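Local coordinates for uncharacterized protein (Kribbella flavida, PDB 4GB5), which is of unknown function but carries a SnoaL-like domain of the NTF2 clan, whose cone-shaped fold often encloses a ligand-binding or catalytic pocket, at residues P112-E124 with S136-A150. Sequence-based numbering, arbitrary orientation.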
ATOM      1  N   PRO A 112      23.569  -8.693  -2.106  1.00 19.54           N
ATOM      2  CA  PRO A 112      22.230  -8.112  -2.037  1.00 18.70           C
ATOM      3  C   PRO A 112      22.280  -6.636  -2.345  1.00 15.61           C
ATOM      4  O   PRO A 112      23.271  -5.973  -2.069  1.00 15.93           O
ATOM      5  CB  PRO A 112      21.809  -8.376  -0.594  1.00 22.31           C
ATOM      6  CG  PRO A 112      23.054  -8.521   0.155  1.00 29.91           C
ATOM      7  CD  PRO A 112      24.065  -9.108  -0.782  1.00 26.87           C
ATOM      8  N   ASP A 113      21.198  -6.111  -2.903  1.00 14.27           N
ATOM      9  CA  ASP A 113      21.195  -4.712  -3.244  1.00 11.75           C
ATOM     10  C   ASP A 113      20.013  -3.947  -2.708  1.00 11.10           C
ATOM     11  O   ASP A 113      19.911  -2.767  -2.948  1.00 11.33           O
ATOM     12  CB  ASP A 113      21.314  -4.502  -4.743  1.00 12.07           C
ATOM     13  CG  ASP A 113      20.089  -4.914  -5.510  1.00 15.64           C
ATOM     14  OD1 ASP A 113      19.165  -5.470  -4.911  1.00 17.66           O
ATOM     15  OD2 ASP A 113      20.115  -4.683  -6.749  1.00 22.13           O
ATOM     16  N   ARG A 114      19.153  -4.586  -1.935  1.00  9.98           N
ATOM     17  CA  ARG A 114      17.944  -3.895  -1.492  1.00  9.24           C
ATOM     18  C   ARG A 114      17.810  -3.926   0.015  1.00  9.58           C
ATOM     19  O   ARG A 114      17.740  -5.001   0.633  1.00 10.86           O
ATOM     20  CB  ARG A 114      16.681  -4.476  -2.132  1.00  8.82           C
ATOM     21  CG  ARG A 114      15.396  -3.687  -1.895  1.00  8.15           C
ATOM     22  CD  ARG A 114      14.743  -4.113  -0.632  1.00 10.59           C
ATOM     23  NE  ARG A 114      14.003  -5.366  -0.742  1.00  8.76           N
ATOM     24  CZ  ARG A 114      14.216  -6.483  -0.049  1.00 10.27           C
ATOM     25  NH1 ARG A 114      15.283  -6.653   0.729  1.00 10.70           N
ATOM     26  NH2 ARG A 114      13.392  -7.522  -0.220  1.00 12.90           N
ATOM     27  N   TRP A 115      17.812  -2.739   0.615  1.00  9.73           N
ATOM     28  CA  TRP A 115      17.596  -2.563   2.037  1.00  8.78           C
ATOM     29  C   TRP A 115      16.098  -2.344   2.229  1.00  8.05           C
ATOM     30  O   TRP A 115      15.517  -1.392   1.720  1.00  7.87           O
ATOM     31  CB  TRP A 115      18.372  -1.326   2.549  1.00 11.06           C
ATOM     32  CG  TRP A 115      18.088  -0.953   3.961  1.00  8.44           C
ATOM     33  CD1 TRP A 115      17.837  -1.797   5.050  1.00  9.66           C
ATOM     34  CD2 TRP A 115      18.043   0.382   4.487  1.00 10.67           C
ATOM     35  NE1 TRP A 115      17.641  -1.035   6.189  1.00 11.56           N
ATOM     36  CE2 TRP A 115      17.742   0.293   5.849  1.00 12.21           C
ATOM     37  CE3 TRP A 115      18.192   1.645   3.916  1.00 13.92           C
ATOM     38  CZ2 TRP A 115      17.625   1.422   6.649  1.00 11.51           C
ATOM     39  CZ3 TRP A 115      18.054   2.742   4.703  1.00 15.81           C
ATOM     40  CH2 TRP A 115      17.807   2.630   6.070  1.00 14.76           C
ATOM     41  N   LEU A 116      15.498  -3.238   2.995  1.00  7.57           N
ATOM     42  CA  LEU A 116      14.067  -3.183   3.308  1.00  6.40           C
ATOM     43  C   LEU A 116      13.842  -2.825   4.747  1.00  7.23           C
ATOM     44  O   LEU A 116      14.444  -3.433   5.640  1.00  8.86           O
ATOM     45  CB  LEU A 116      13.416  -4.562   3.063  1.00  8.31           C
ATOM     46  CG  LEU A 116      11.895  -4.570   3.239  1.00  7.91           C
ATOM     47  CD1 LEU A 116      11.169  -3.750   2.226  1.00  9.82           C
ATOM     48  CD2 LEU A 116      11.450  -6.048   3.209  1.00  9.26           C
ATOM     49  N   VAL A 117      12.983  -1.828   4.968  1.00  7.26           N
ATOM     50  CA  VAL A 117      12.497  -1.523   6.311  1.00  7.33           C
ATOM     51  C   VAL A 117      11.000  -1.640   6.289  1.00  7.29           C
ATOM     52  O   VAL A 117      10.356  -0.995   5.461  1.00  8.06           O
ATOM     53  CB  VAL A 117      12.841  -0.089   6.711  1.00  8.47           C
ATOM     54  CG1 VAL A 117      12.240   0.231   8.090  1.00 13.64           C
ATOM     55  CG2 VAL A 117      14.324   0.076   6.713  1.00 10.90           C
ATOM     56  N   VAL A 118      10.436  -2.448   7.194  1.00  6.78           N
ATOM     57  CA  VAL A 118       8.992  -2.477   7.407  1.00  7.21           C
ATOM     58  C   VAL A 118       8.715  -2.054   8.833  1.00  8.02           C
ATOM     59  O   VAL A 118       9.524  -2.301   9.728  1.00  8.61           O
ATOM     60  CB  VAL A 118       8.340  -3.843   7.107  1.00 10.87           C
ATOM     61  CG1 VAL A 118       8.266  -4.102   5.569  1.00 12.78           C
ATOM     62  CG2 VAL A 118       9.034  -4.920   7.805  1.00 10.41           C
ATOM     63  N   GLY A 119       7.550  -1.466   9.060  1.00  7.80           N
ATOM     64  CA  GLY A 119       7.186  -1.052  10.401  1.00  7.55           C
ATOM     65  C   GLY A 119       6.137   0.027  10.308  1.00  6.72           C
ATOM     66  O   GLY A 119       5.213  -0.063   9.491  1.00  7.44           O
ATOM     67  N   PHE A 120       6.258   1.007  11.198  1.00  7.91           N
ATOM     68  CA  PHE A 120       5.164   1.949  11.436  1.00  6.98           C
ATOM     69  C   PHE A 120       5.660   3.367  11.577  1.00  9.07           C
ATOM     70  O   PHE A 120       6.741   3.615  12.088  1.00  9.08           O
ATOM     71  CB  PHE A 120       4.447   1.573  12.721  1.00  7.22           C
ATOM     72  CG  PHE A 120       4.162   0.126  12.841  1.00  7.14           C
ATOM     73  CD1 PHE A 120       5.058  -0.734  13.457  1.00 10.53           C
ATOM     74  CD2 PHE A 120       3.014  -0.379  12.273  1.00  8.58           C
ATOM     75  CE1 PHE A 120       4.826  -2.091  13.518  1.00 12.83           C
ATOM     76  CE2 PHE A 120       2.766  -1.747  12.319  1.00 10.99           C
ATOM     77  CZ  PHE A 120       3.679  -2.607  12.949  1.00 12.37           C
ATOM     78  N   TYR A 121       4.833   4.303  11.125  1.00  8.43           N
ATOM     79  CA  TYR A 121       4.967   5.695  11.496  1.00  7.23           C
ATOM     80  C   TYR A 121       3.997   5.963  12.618  1.00  6.50           C
ATOM     81  O   TYR A 121       2.854   5.481  12.592  1.00  8.71           O
ATOM     82  CB  TYR A 121       4.643   6.646  10.329  1.00  8.40           C
ATOM     83  CG  TYR A 121       5.689   6.620   9.249  1.00  7.13           C
ATOM     84  CD1 TYR A 121       7.012   6.964   9.515  1.00  8.02           C
ATOM     85  CD2 TYR A 121       5.361   6.267   7.950  1.00  9.31           C
ATOM     86  CE1 TYR A 121       7.967   6.924   8.515  1.00  5.93           C
ATOM     87  CE2 TYR A 121       6.297   6.254   6.973  1.00  9.75           C
ATOM     88  CZ  TYR A 121       7.582   6.535   7.239  1.00  8.93           C
ATOM     89  OH  TYR A 121       8.538   6.504   6.216  1.00 12.81           O
ATOM     90  N   ASP A 122       4.455   6.763  13.596  1.00  8.28           N
ATOM     91  CA  ASP A 122       3.599   7.307  14.625  1.00  8.53           C
ATOM     92  C   ASP A 122       3.921   8.792  14.703  1.00  8.27           C
ATOM     93  O   ASP A 122       4.884   9.222  15.324  1.00 10.72           O
ATOM     94  CB  ASP A 122       3.755   6.598  15.947  1.00  8.51           C
ATOM     95  CG  ASP A 122       3.262   5.178  15.887  1.00 10.88           C
ATOM     96  OD1 ASP A 122       2.020   4.985  15.972  1.00 11.28           O
ATOM     97  OD2 ASP A 122       4.096   4.273  15.700  1.00 12.54           O
ATOM     98  N   ASN A 123       3.160   9.548  13.912  1.00  8.98           N
ATOM     99  CA  ASN A 123       3.483  10.912  13.557  1.00  9.67           C
ATOM    100  C   ASN A 123       2.480  11.893  14.134  1.00  8.97           C
ATOM    101  O   ASN A 123       1.414  11.491  14.598  1.00 10.34           O
ATOM    102  CB  ASN A 123       3.459  11.042  12.033  1.00  8.16           C
ATOM    103  CG  ASN A 123       4.626  10.376  11.368  1.00  8.57           C
ATOM    104  OD1 ASN A 123       5.428   9.697  12.015  1.00  9.10           O
ATOM    105  ND2 ASN A 123       4.722  10.525  10.023  1.00 11.02           N
ATOM    106  N   GLU A 124       2.841  13.171  14.140  1.00 10.97           N
ATOM    107  CA  GLU A 124       1.933  14.251  14.499  1.00  8.69           C
ATOM    108  C   GLU A 124       1.817  15.228  13.359  1.00 10.36           C
ATOM    109  O   GLU A 124       2.772  15.442  12.590  1.00 10.39           O
ATOM    110  CB  GLU A 124       2.373  14.982  15.791  1.00 13.25           C
ATOM    111  CG  GLU A 124       2.397  14.055  16.999  1.00 14.56           C
ATOM    112  CD  GLU A 124       3.044  14.617  18.258  1.00 26.24           C
ATOM    113  OE1 GLU A 124       3.632  15.706  18.216  1.00 27.97           O
ATOM    114  OE2 GLU A 124       2.972  13.937  19.298  1.00 31.79           O
ATOM    115  N   SER A 136       5.959  15.959  13.486  1.00 10.89           N
ATOM    116  CA  SER A 136       6.795  14.967  14.102  1.00 10.99           C
ATOM    117  C   SER A 136       6.699  13.668  13.319  1.00 13.17           C
ATOM    118  O   SER A 136       5.595  13.202  12.995  1.00 11.86           O
ATOM    119  CB  SER A 136       6.341  14.727  15.549  1.00 15.63           C
ATOM    120  OG  SER A 136       7.053  13.668  16.131  1.00 21.25           O
ATOM    121  N   VAL A 137       7.846  13.063  13.012  1.00 11.23           N
ATOM    122  CA  VAL A 137       7.905  11.775  12.330  1.00  8.77           C
ATOM    123  C   VAL A 137       8.636  10.790  13.227  1.00 12.14           C
ATOM    124  O   VAL A 137       9.752  11.097  13.709  1.00 11.96           O
ATOM    125  CB  VAL A 137       8.675  11.884  11.002  1.00 10.80           C
ATOM    126  CG1 VAL A 137       8.796  10.543  10.288  1.00 15.38           C
ATOM    127  CG2 VAL A 137       8.012  12.894  10.103  1.00 14.28           C
ATOM    128  N   LYS A 138       8.027   9.650  13.466  1.00 11.62           N
ATOM    129  CA  LYS A 138       8.665   8.604  14.234  1.00 11.31           C
ATOM    130  C   LYS A 138       8.478   7.279  13.523  1.00 11.37           C
ATOM    131  O   LYS A 138       7.349   6.860  13.262  1.00 10.31           O
ATOM    132  CB  LYS A 138       8.102   8.508  15.625  1.00 11.32           C
ATOM    133  CG  LYS A 138       8.656   7.345  16.421  1.00 13.19           C
ATOM    134  CD  LYS A 138       8.064   7.334  17.814  1.00 15.23           C
ATOM    135  CE  LYS A 138       8.535   6.165  18.673  1.00 23.86           C
ATOM    136  NZ  LYS A 138       7.845   6.211  20.026  1.00 29.32           N
ATOM    137  N   LEU A 139       9.588   6.614  13.208  1.00 11.03           N
ATOM    138  CA  LEU A 139       9.570   5.381  12.525  1.00 11.19           C
ATOM    139  C   LEU A 139       9.997   4.295  13.495  1.00 10.32           C
ATOM    140  O   LEU A 139      11.075   4.383  14.040  1.00 11.98           O
ATOM    141  CB  LEU A 139      10.556   5.443  11.372  1.00 13.02           C
ATOM    142  CG  LEU A 139      10.900   4.136  10.674  1.00 16.55           C
ATOM    143  CD1 LEU A 139       9.646   3.594  10.025  1.00 16.48           C
ATOM    144  CD2 LEU A 139      12.057   4.290   9.662  1.00 18.29           C
ATOM    145  N   THR A 140       9.160   3.281  13.662  1.00  9.75           N
ATOM    146  CA  THR A 140       9.455   2.084  14.464  1.00  8.92           C
ATOM    147  C   THR A 140       9.536   0.884  13.505  1.00 10.61           C
ATOM    148  O   THR A 140       8.544   0.513  12.880  1.00 11.40           O
ATOM    149  CB  THR A 140       8.362   1.874  15.516  1.00 10.01           C
ATOM    150  OG1 THR A 140       8.293   2.986  16.419  1.00 15.29           O
ATOM    151  CG2 THR A 140       8.677   0.624  16.360  1.00 13.55           C
ATOM    152  N   ALA A 141      10.705   0.266  13.374  1.00 10.97           N
ATOM    153  CA  ALA A 141      10.860  -0.868  12.480  1.00 11.78           C
ATOM    154  C   ALA A 141      10.413  -2.169  13.136  1.00 10.73           C
ATOM    155  O   ALA A 141      10.796  -2.430  14.292  1.00 14.49           O
ATOM    156  CB  ALA A 141      12.295  -1.016  12.045  1.00 12.37           C
ATOM    157  N   SER A 142       9.606  -2.950  12.435  1.00  8.25           N
ATOM    158  CA  SER A 142       9.307  -4.286  12.874  1.00  9.75           C
ATOM    159  C   SER A 142      10.338  -5.290  12.351  1.00 12.02           C
ATOM    160  O   SER A 142      10.581  -6.310  12.986  1.00 12.85           O
ATOM    161  CB  SER A 142       7.900  -4.646  12.419  1.00 13.53           C
ATOM    162  OG  SER A 142       7.862  -4.561  11.043  1.00 18.25           O
ATOM    163  N   TYR A 143      10.959  -4.973  11.216  1.00  9.84           N
ATOM    164  CA  TYR A 143      11.881  -5.875  10.556  1.00 11.56           C
ATOM    165  C   TYR A 143      12.708  -5.075   9.554  1.00  8.69           C
ATOM    166  O   TYR A 143      12.239  -4.091   8.986  1.00  9.03           O
ATOM    167  CB  TYR A 143      11.092  -6.964   9.815  1.00 10.13           C
ATOM    168  CG  TYR A 143      11.908  -8.144   9.407  1.00 14.17           C
ATOM    169  CD1 TYR A 143      12.249  -9.108  10.347  1.00 18.73           C
ATOM    170  CD2 TYR A 143      12.301  -8.306   8.116  1.00 17.60           C
ATOM    171  CE1 TYR A 143      12.995 -10.234   9.991  1.00 23.90           C
ATOM    172  CE2 TYR A 143      13.083  -9.431   7.745  1.00 19.63           C
ATOM    173  CZ  TYR A 143      13.407 -10.362   8.675  1.00 18.55           C
ATOM    174  OH  TYR A 143      14.136 -11.484   8.327  1.00 24.67           O
ATOM    175  N   GLN A 144      13.954  -5.505   9.359  1.00 11.00           N
ATOM    176  CA  GLN A 144      14.771  -4.987   8.285  1.00 10.20           C
ATOM    177  C   GLN A 144      15.471  -6.122   7.582  1.00 10.90           C
ATOM    178  O   GLN A 144      15.876  -7.104   8.212  1.00 13.35           O
ATOM    179  CB  GLN A 144      15.844  -4.044   8.803  1.00 11.27           C
ATOM    180  CG  GLN A 144      15.333  -2.809   9.547  1.00 12.89           C
ATOM    181  CD  GLN A 144      16.454  -1.849   9.866  1.00 15.32           C
ATOM    182  OE1 GLN A 144      17.132  -1.325   8.971  1.00 12.83           O
ATOM    183  NE2 GLN A 144      16.657  -1.613  11.144  1.00 17.36           N
ATOM    184  N   GLU A 145      15.641  -5.965   6.287  1.00 10.88           N
ATOM    185  CA  GLU A 145      16.467  -6.869   5.488  1.00 11.77           C
ATOM    186  C   GLU A 145      17.635  -6.113   4.879  1.00 12.85           C
ATOM    187  O   GLU A 145      17.475  -5.037   4.324  1.00 12.51           O
ATOM    188  CB  GLU A 145      15.623  -7.492   4.398  1.00 17.41           C
ATOM    189  CG  GLU A 145      16.005  -8.840   3.922  1.00 29.12           C
ATOM    190  CD  GLU A 145      14.861  -9.427   3.118  1.00 20.73           C
ATOM    191  OE1 GLU A 145      14.785  -9.079   1.947  1.00 15.94           O
ATOM    192  OE2 GLU A 145      14.061 -10.235   3.667  1.00 22.97           O
ATOM    193  N   ASN A 146      18.821  -6.685   5.020  1.00 14.33           N
ATOM    194  CA  ASN A 146      20.031  -6.084   4.478  1.00 15.71           C
ATOM    195  C   ASN A 146      20.338  -4.702   5.063  1.00 16.05           C
ATOM    196  O   ASN A 146      20.821  -3.832   4.363  1.00 16.62           O
ATOM    197  CB  ASN A 146      20.023  -6.057   2.947  1.00 15.59           C
ATOM    198  CG  ASN A 146      19.802  -7.434   2.349  1.00 15.52           C
ATOM    199  OD1 ASN A 146      20.397  -8.417   2.814  1.00 17.73           O
ATOM    200  ND2 ASN A 146      18.926  -7.537   1.361  1.00 14.46           N
ATOM    201  N   ALA A 147      20.150  -4.548   6.369  1.00 15.96           N
ATOM    202  CA  ALA A 147      20.413  -3.262   7.018  1.00 20.34           C
ATOM    203  C   ALA A 147      21.872  -2.845   6.884  1.00 18.48           C
ATOM    204  O   ALA A 147      22.207  -1.647   6.920  1.00 21.16           O
ATOM    205  CB  ALA A 147      20.011  -3.321   8.457  1.00 20.89           C
ATOM    206  N   HIS A 148      22.764  -3.816   6.712  1.00 20.26           N
ATOM    207  CA  HIS A 148      24.183  -3.491   6.541  1.00 24.99           C
ATOM    208  C   HIS A 148      24.418  -2.623   5.299  1.00 22.27           C
ATOM    209  O   HIS A 148      25.422  -1.917   5.217  1.00 25.70           O
ATOM    210  CB  HIS A 148      25.033  -4.759   6.449  1.00 29.15           C
ATOM    211  CG  HIS A 148      24.879  -5.494   5.151  1.00 35.83           C
ATOM    212  ND1 HIS A 148      23.793  -6.293   4.873  1.00 29.52           N
ATOM    213  CD2 HIS A 148      25.672  -5.545   4.051  1.00 29.58           C
ATOM    214  CE1 HIS A 148      23.920  -6.809   3.663  1.00 28.65           C
ATOM    215  NE2 HIS A 148      25.055  -6.374   3.143  1.00 32.64           N
ATOM    216  N   LEU A 149      23.510  -2.671   4.326  1.00 22.56           N
ATOM    217  CA  LEU A 149      23.651  -1.835   3.130  1.00 22.88           C
ATOM    218  C   LEU A 149      23.430  -0.342   3.416  1.00 24.53           C
ATOM    219  O   LEU A 149      23.922   0.518   2.685  1.00 30.00           O
ATOM    220  CB  LEU A 149      22.654  -2.291   2.050  1.00 23.76           C
ATOM    221  CG  LEU A 149      22.832  -3.710   1.506  1.00 24.30           C
ATOM    222  CD1 LEU A 149      21.805  -4.053   0.396  1.00 22.28           C
ATOM    223  CD2 LEU A 149      24.218  -3.853   0.975  1.00 24.65           C
ATOM    224  N   ALA A 150      22.648  -0.036   4.440  1.00 22.16           N
ATOM    225  CA  ALA A 150      22.442   1.354   4.836  1.00 23.42           C
ATOM    226  C   ALA A 150      23.753   1.957   5.325  1.00 33.65           C
ATOM    227  O   ALA A 150      23.928   3.169   5.305  1.00 34.99           O
ATOM    228  CB  ALA A 150      21.376   1.448   5.900  1.00 25.20           C
TER
HETATM  229  O   HOH W   1       6.685   4.723  15.270  1.00 12.60           O
HETATM  230  O   HOH W   2       5.622  11.480  16.573  1.00 20.21           O
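The indole of W115 lies flat between A150 and its own strand neighbour V117: A150 CB sits 3.5 Å from the centroid of the six-membered ring, a CH-pi contact, while V117 CG2 lies on the opposite face. At the ring edge NE1 donates to Q144 OE1 (2.8 Å), the amide oxygen lying in the indole plane. With CG anti to the backbone N (chi1 173°), the indole runs alongside the Q144 side chain. Cutting W115 back to an alanine would probably leave Q144 OE1 without this donor and the A150 methyl without the ring beneath it.

On the face of the sheet that carries L116 and E145, the R114 chain bends at chi2 and chi3 to bring its guanidinium edge to E145. NH1 (2.8 Å) and NH2 (3.0 Å) both grip OE1, a salt bridge whose two planes are 38° apart; W102 of the second subunit makes a weak hydrogen bond to E145 OE2. N146 ND2 holds R114 O at 2.9 Å in a nearly straight bond (169°), at the turn from strand into helix 148-151.

Between these ends antiparallel backbone bonds run from L116 with E145 to E124 with S136, the register shifting by one where S142 and Y143 both face V118. S142 N reaches V118 O at 2.8 Å and Y143 N adds a weak hydrogen bond to the same oxygen. G119 follows, its backbone angles calling for glycine. Farther along, N123 OD1 takes the amide of K138 (3.0 Å), replacing a backbone acceptor, and a water links D122 OD2 to T140 OG1; D122 OD1 is hydrogen-bonded to H94 ND1. Strand 90-102 flanks 114-124 on its other side. This is a long antiparallel hairpin bent at a classic beta bulge, part of the strongly curved sheet of the NTF2-like fold.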